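Local coordinates for glutathione s-transferase III (Zea mays, PDB 1AW9), which probably conjugates reduced glutathione to hydrophobic electrophiles, releasing halide from halogenated substrates, and so helps detoxify herbicides in maize, at residues S11-V14 with V15-A18; V114-L117 with L118-L122; E160-L163 with A164-N167. All blocks are in the same frame, centred on the assembly; numbering follows the deposited sequence.

Contact 1: S11-V14 with V15-A18; sequences SPNV and VRVA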
loop_
_atom_site.group_PDB
_atom_site.type_symbol
_atom_site.label_atom_id
_atom_site.label_comp_id
_atom_site.label_asym_id
_atom_site.label_seq_id
_atom_site.Cartn_x
_atom_site.Cartn_y
_atom_site.Cartn_z
ATOM N N SER A 11 -23.486 -13.415 0.796
ATOM C CA SER A 11 -22.483 -12.842 1.654
ATOM C C SER A 11 -22.165 -13.757 2.846
ATOM O O SER A 11 -23.035 -14.015 3.701
ATOM C CB SER A 11 -22.968 -11.485 2.119
ATOM O OG SER A 11 -22.607 -11.264 3.466
ATOM N N PRO A 12 -20.891 -14.192 2.973
ATOM C CA PRO A 12 -20.507 -15.074 4.078
ATOM C C PRO A 12 -20.806 -14.497 5.462
ATOM O O PRO A 12 -20.891 -15.229 6.454
ATOM C CB PRO A 12 -18.990 -15.263 3.873
ATOM C CG PRO A 12 -18.778 -15.056 2.422
ATOM C CD PRO A 12 -19.728 -13.886 2.119
ATOM N N ASN A 13 -20.932 -13.185 5.548
ATOM C CA ASN A 13 -21.193 -12.588 6.833
ATOM C C ASN A 13 -22.666 -12.777 7.162
ATOM O O ASN A 13 -23.034 -12.868 8.332
ATOM C CB ASN A 13 -20.723 -11.132 6.862
ATOM C CG ASN A 13 -19.193 -11.011 6.990
ATOM O OD1 ASN A 13 -18.569 -11.752 7.742
ATOM N ND2 ASN A 13 -18.589 -10.109 6.226
ATOM N N VAL A 14 -23.505 -12.886 6.129
ATOM C CA VAL A 14 -24.935 -13.151 6.337
ATOM C C VAL A 14 -25.033 -14.637 6.658
ATOM O O VAL A 14 -25.697 -15.030 7.607
ATOM C CB VAL A 14 -25.781 -12.835 5.095
ATOM C CG1 VAL A 14 -27.211 -13.407 5.223
ATOM C CG2 VAL A 14 -25.835 -11.349 4.922
ATOM N N VAL A 15 -24.285 -15.466 5.931
ATOM C CA VAL A 15 -24.291 -16.900 6.196
ATOM C C VAL A 15 -23.803 -17.246 7.614
ATOM O O VAL A 15 -24.243 -18.239 8.177
ATOM C CB VAL A 15 -23.506 -17.672 5.125
ATOM C CG1 VAL A 15 -23.477 -19.186 5.445
ATOM C CG2 VAL A 15 -24.120 -17.414 3.767
ATOM N N ARG A 16 -22.916 -16.443 8.205
ATOM C CA ARG A 16 -22.450 -16.711 9.561
ATOM C C ARG A 16 -23.609 -16.603 10.550
ATOM O O ARG A 16 -23.582 -17.225 11.630
ATOM C CB ARG A 16 -21.365 -15.711 10.005
ATOM C CG ARG A 16 -20.809 -15.964 11.452
ATOM C CD ARG A 16 -19.838 -14.883 12.074
ATOM N NE ARG A 16 -18.552 -14.836 11.376
ATOM C CZ ARG A 16 -18.248 -13.937 10.442
ATOM N NH1 ARG A 16 -19.120 -12.980 10.132
ATOM N NH2 ARG A 16 -17.189 -14.127 9.661
ATOM N N VAL A 17 -24.557 -15.713 10.254
ATOM C CA VAL A 17 -25.707 -15.506 11.148
ATOM C C VAL A 17 -26.732 -16.603 10.917
ATOM O O VAL A 17 -27.231 -17.174 11.867
ATOM C CB VAL A 17 -26.357 -14.119 10.976
ATOM C CG1 VAL A 17 -27.518 -13.968 11.947
ATOM C CG2 VAL A 17 -25.329 -13.040 11.247
ATOM N N ALA A 18 -27.010 -16.897 9.651
ATOM C CA ALA A 18 -27.941 -17.946 9.276
ATOM C C ALA A 18 -27.473 -19.253 9.955
ATOM O O ALA A 18 -28.281 -20.021 10.488
ATOM C CB ALA A 18 -27.953 -18.093 7.747
#
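Asn13 and Arg16, one turn apart near the start of helix 12-23, run side by side and join at their ends: Asn13 OD1 accepts from Arg16 NH1 at 2.7 Å. The oxygen sits at the guanidinium edge, close to its plane, although the amide is turned 36° against that plane; NH2 adds a weak second bond. Arg16 CG is anti to the backbone N (chi1 -179°), and the bend at chi3 then brings the guanidinium beside Asn13. Arginine suits the spot because its N-H groups point several ways, NH1 also making a weak bond to Ser67 OG. An asparagine can accept and donate at once, and ND2 serves Tyr107 OH and Leu123 O of the second subunit.

The tight part is the valine side, where Val14 and Val17 press on Leu5 of strand 3-6 and on Pro55, branched side chains being compact enough to lie close against the sheet. Beneath them the backbone is well bonded, Val15 N to Ser11 O at 2.9 Å and Ala18 N to Val14 O at 3.1 Å. The looser part is the cap, although it too is buried in the assembly: Ser11 OG accepts from Val14 N at 3.2 Å and only weakly from Asn13 N. Such a serine-capped first helix belongs to the beta-alpha-beta unit of the thioredoxin-like domain, and here Ser11, Pro12 and Asn13 probably line the glutathione site.

Contact 2: V114-L117 with L118-L122; sequences VFQL and LVRPL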
loop_
_atom_site.group_PDB
_atom_site.type_symbol
_atom_site.label_atom_id
_atom_site.label_comp_id
_atom_site.label_asym_id
_atom_site.label_seq_id
_atom_site.Cartn_x
_atom_site.Cartn_y
_atom_site.Cartn_z
ATOM N N VAL A 114 -11.143 -14.788 0.326
ATOM C CA VAL A 114 -12.434 -15.078 -0.312
ATOM C C VAL A 114 -12.777 -13.943 -1.250
ATOM O O VAL A 114 -13.255 -14.166 -2.357
ATOM C CB VAL A 114 -13.550 -15.255 0.737
ATOM C CG1 VAL A 114 -14.899 -15.159 0.081
ATOM C CG2 VAL A 114 -13.364 -16.606 1.434
ATOM N N PHE A 115 -12.435 -12.733 -0.848
ATOM C CA PHE A 115 -12.696 -11.585 -1.667
ATOM C C PHE A 115 -11.900 -11.532 -2.977
ATOM O O PHE A 115 -12.445 -11.200 -4.029
ATOM C CB PHE A 115 -12.441 -10.306 -0.917
ATOM C CG PHE A 115 -12.491 -9.143 -1.802
ATOM C CD1 PHE A 115 -13.701 -8.771 -2.377
ATOM C CD2 PHE A 115 -11.317 -8.519 -2.214
ATOM C CE1 PHE A 115 -13.751 -7.806 -3.356
ATOM C CE2 PHE A 115 -11.355 -7.549 -3.193
ATOM C CZ PHE A 115 -12.579 -7.193 -3.772
ATOM N N GLN A 116 -10.593 -11.734 -2.897
ATOM C CA GLN A 116 -9.751 -11.710 -4.082
ATOM C C GLN A 116 -9.955 -12.914 -5.019
ATOM O O GLN A 116 -9.911 -12.773 -6.240
ATOM C CB GLN A 116 -8.280 -11.662 -3.668
ATOM C CG GLN A 116 -7.869 -10.436 -2.950
ATOM C CD GLN A 116 -7.873 -9.257 -3.844
ATOM O OE1 GLN A 116 -7.661 -9.379 -5.047
ATOM N NE2 GLN A 116 -8.119 -8.099 -3.288
ATOM N N LEU A 117 -10.150 -14.098 -4.448
ATOM C CA LEU A 117 -10.259 -15.306 -5.251
ATOM C C LEU A 117 -11.656 -15.688 -5.728
ATOM O O LEU A 117 -11.774 -16.444 -6.689
ATOM C CB LEU A 117 -9.617 -16.496 -4.500
ATOM C CG LEU A 117 -8.166 -16.341 -4.038
ATOM C CD1 LEU A 117 -7.792 -17.408 -3.014
ATOM C CD2 LEU A 117 -7.261 -16.405 -5.242
ATOM N N LEU A 118 -12.702 -15.183 -5.063
ATOM C CA LEU A 118 -14.090 -15.489 -5.434
ATOM C C LEU A 118 -14.917 -14.327 -5.950
ATOM O O LEU A 118 -15.558 -14.444 -6.992
ATOM C CB LEU A 118 -14.838 -16.090 -4.264
ATOM C CG LEU A 118 -14.530 -17.545 -3.982
ATOM C CD1 LEU A 118 -15.363 -17.982 -2.801
ATOM C CD2 LEU A 118 -14.859 -18.378 -5.202
ATOM N N VAL A 119 -14.922 -13.226 -5.200
ATOM C CA VAL A 119 -15.694 -12.034 -5.542
ATOM C C VAL A 119 -15.177 -11.239 -6.749
ATOM O O VAL A 119 -15.921 -10.975 -7.693
ATOM C CB VAL A 119 -15.768 -11.098 -4.331
ATOM C CG1 VAL A 119 -16.617 -9.839 -4.651
ATOM C CG2 VAL A 119 -16.308 -11.870 -3.108
ATOM N N ARG A 120 -13.910 -10.835 -6.704
ATOM C CA ARG A 120 -13.315 -10.065 -7.784
ATOM C C ARG A 120 -13.454 -10.649 -9.163
ATOM O O ARG A 120 -13.765 -9.927 -10.091
ATOM C CB ARG A 120 -11.852 -9.747 -7.505
ATOM C CG ARG A 120 -11.719 -8.800 -6.366
ATOM C CD ARG A 120 -10.388 -8.160 -6.354
ATOM N NE ARG A 120 -10.226 -7.316 -7.524
ATOM C CZ ARG A 120 -9.047 -6.920 -7.990
ATOM N NH1 ARG A 120 -7.920 -7.290 -7.374
ATOM N NH2 ARG A 120 -8.992 -6.173 -9.092
ATOM N N PRO A 121 -13.131 -11.940 -9.335
ATOM C CA PRO A 121 -13.270 -12.509 -10.667
ATOM C C PRO A 121 -14.746 -12.451 -11.098
ATOM O O PRO A 121 -15.033 -12.231 -12.258
ATOM C CB PRO A 121 -12.782 -13.943 -10.467
ATOM C CG PRO A 121 -11.827 -13.825 -9.349
ATOM C CD PRO A 121 -12.545 -12.925 -8.411
ATOM N N LEU A 122 -15.683 -12.621 -10.173
ATOM C CA LEU A 122 -17.101 -12.540 -10.534
ATOM C C LEU A 122 -17.474 -11.132 -11.016
ATOM O O LEU A 122 -18.457 -10.938 -11.719
ATOM C CB LEU A 122 -17.985 -12.909 -9.345
ATOM C CG LEU A 122 -18.073 -14.377 -8.931
ATOM C CD1 LEU A 122 -18.865 -14.504 -7.639
ATOM C CD2 LEU A 122 -18.717 -15.213 -10.029
#
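Phe115 CB leads away from residues 118-122, but with CG anti to the backbone N (chi1 171°) the ring comes back to lie beside Val119 and Arg120, while the bends of Gln116 at chi2 and of Arg120 at chi3 bring amide and guanidinium together. Phe115 CZ is 3.2 Å from Arg120 CG and Phe115 CE2 3.4 Å from Arg120 CD. Ring and guanidinium planes are only 11° apart, yet it is these two methylenes, not the guanidinium, that meet the ring. The Val119 and Phe115 side chains cross at about a right angle, Val119 CB lying 3.7 Å from Phe115 CD1.

Gln116 lies alongside the arginine, pointing the same way, and its OE1 accepts from Arg120 NH1 at 3.1 Å. The bond is nearly straight and uses a lone pair in the amide plane, although amide and guanidinium stand 81° apart. OE1 also accepts from Asp128 N, so one carbonyl oxygen grips two donors.

The backbone widens here into a pi-type turn, with Arg120 N bonded to Phe115 O at 3.1 Å. Pro121 has no N-H to offer the turn before, and its CD packs 3.4 Å from Gln116 O where the helix kinks.

Phe115 also meets Phe115 of the second subunit, at the dimer interface. The arginine thus packs its methylenes on the ring while NH1 is held by a glutamine oxygen that Asp128 N fixes in turn; the nearby Asp128 side chain would probably favour the positive charge.

Contact 3: E160-L163 with A164-N167; sequences EFTL and ADAN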
loop_
_atom_site.group_PDB
_atom_site.type_symbol
_atom_site.label_atom_id
_atom_site.label_comp_id
_atom_site.label_asym_id
_atom_site.label_seq_id
_atom_site.Cartn_x
_atom_site.Cartn_y
_atom_site.Cartn_z
ATOM N N GLU A 160 -17.379 -30.229 23.204
ATOM C CA GLU A 160 -18.583 -29.918 22.449
ATOM C C GLU A 160 -18.484 -28.753 21.506
ATOM O O GLU A 160 -17.655 -27.862 21.683
ATOM C CB GLU A 160 -19.753 -29.688 23.402
ATOM C CG GLU A 160 -19.393 -28.889 24.652
ATOM C CD GLU A 160 -19.341 -29.755 25.902
ATOM O OE1 GLU A 160 -20.048 -30.800 25.931
ATOM O OE2 GLU A 160 -18.595 -29.392 26.848
ATOM N N PHE A 161 -19.354 -28.788 20.507
ATOM C CA PHE A 161 -19.464 -27.773 19.485
ATOM C C PHE A 161 -20.143 -26.561 20.144
ATOM O O PHE A 161 -21.179 -26.696 20.806
ATOM C CB PHE A 161 -20.289 -28.344 18.332
ATOM C CG PHE A 161 -20.649 -27.350 17.281
ATOM C CD1 PHE A 161 -21.816 -26.591 17.393
ATOM C CD2 PHE A 161 -19.882 -27.239 16.128
ATOM C CE1 PHE A 161 -22.217 -25.755 16.377
ATOM C CE2 PHE A 161 -20.280 -26.389 15.080
ATOM C CZ PHE A 161 -21.443 -25.653 15.203
ATOM N N THR A 162 -19.490 -25.405 20.050
ATOM C CA THR A 162 -20.027 -24.203 20.643
ATOM C C THR A 162 -20.090 -23.099 19.601
ATOM O O THR A 162 -19.856 -23.334 18.407
ATOM C CB THR A 162 -19.177 -23.715 21.864
ATOM O OG1 THR A 162 -17.851 -23.385 21.432
ATOM C CG2 THR A 162 -19.100 -24.791 22.952
ATOM N N LEU A 163 -20.448 -21.898 20.064
ATOM C CA LEU A 163 -20.549 -20.711 19.235
ATOM C C LEU A 163 -19.189 -20.454 18.561
ATOM O O LEU A 163 -19.127 -20.079 17.384
ATOM C CB LEU A 163 -20.949 -19.528 20.112
ATOM C CG LEU A 163 -21.235 -18.185 19.425
ATOM C CD1 LEU A 163 -22.434 -18.311 18.472
ATOM C CD2 LEU A 163 -21.478 -17.122 20.487
ATOM N N ALA A 164 -18.111 -20.674 19.303
ATOM C CA ALA A 164 -16.765 -20.479 18.776
ATOM C C ALA A 164 -16.567 -21.207 17.445
ATOM O O ALA A 164 -16.045 -20.608 16.499
ATOM C CB ALA A 164 -15.708 -20.917 19.798
ATOM N N ASP A 165 -17.050 -22.448 17.326
ATOM C CA ASP A 165 -16.875 -23.208 16.069
ATOM C C ASP A 165 -17.813 -22.741 14.967
ATOM O O ASP A 165 -17.409 -22.642 13.807
ATOM C CB ASP A 165 -17.066 -24.727 16.272
ATOM C CG ASP A 165 -16.341 -25.250 17.500
ATOM O OD1 ASP A 165 -16.936 -25.186 18.572
ATOM O OD2 ASP A 165 -15.174 -25.679 17.442
ATOM N N ALA A 166 -19.055 -22.442 15.346
ATOM C CA ALA A 166 -20.082 -22.055 14.404
ATOM C C ALA A 166 -19.742 -20.754 13.661
ATOM O O ALA A 166 -20.069 -20.604 12.472
ATOM C CB ALA A 166 -21.447 -21.941 15.141
ATOM N N ASN A 167 -19.069 -19.837 14.367
ATOM C CA ASN A 167 -18.674 -18.545 13.802
ATOM C C ASN A 167 -17.654 -18.692 12.674
ATOM O O ASN A 167 -17.497 -17.792 11.848
ATOM C CB ASN A 167 -18.151 -17.611 14.902
ATOM C CG ASN A 167 -19.276 -16.828 15.594
ATOM O OD1 ASN A 167 -20.433 -16.862 15.163
ATOM N ND2 ASN A 167 -18.932 -16.079 16.615
HETATM O O HOH W 1 -16.132 -25.516 21.162
#
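From extended Phe161 and Thr162 the chain turns into helix 163-166, its first turn closed by Ala166 N to Thr162 O at 3.3 Å and Asn167 N to Leu163 O at 3.0 Å. Asp165 then reaches back, OD1 accepting from Thr162 N at 3.0 Å in an almost perfectly straight bond (177°). The backbone N-H meets that oxygen on its anti side, near the carboxylate plane. In return Thr162 OG1, set between its own backbone N and carbonyl carbon (chi1 62°), takes a long, weak bond of 3.5 Å from Ala164 N. One water stitches the corner, donating to Glu160 O and Asp165 OD1 and accepting from Thr162 OG1.

This exchange is a capping box, the Thr-X-X-Asp signature familiar from the all-helical C-terminal domain of glutathione transferases. Outside it a hydrophobic staple bridges the helix start, with Phe161 CZ 3.7 Å from Ala166 CB. Phenylalanine is long enough to span the turn, and alanine small enough to admit the ring. The same ring slides past Asp165, whose CB is 3.8 Å from Phe161 CD2, and Arg200 makes a cation-pi contact with it.

Buried Asp165 is well supplied with donors, OD2 accepting from Trp193 NE1 and Leu156 N. With an alanine in place of Asp165, Thr162 N, Trp193 NE1 and Leu156 N would probably lose their acceptor and the start of the helix be less firmly fixed. Leu163 meets Asn167, one turn further along, obliquely; Asn167 OD1 accepts from Asn71 ND2.

How the contacts relate
Followed from the N terminus, the three contacts come in series: none encloses or crosses another, and each is made within one continuous run of residues, so none closes a long loop. Contact 1 begins the first helix of the N-terminal domain, contact 2 lies at the far end of helix 92-122, and contact 3 starts helix 163-166, the last two both belonging to the C-terminal domain. Contacts 1 and 3 touch, Arg16 NE lying 3.2 Å from Asn167 O in a probable hydrogen bond that ties the two domains. Contact 2 comes within about 5 Å of contact 1 at the nearest atoms without touching it. Both contacts 1 and 2 meet the second subunit.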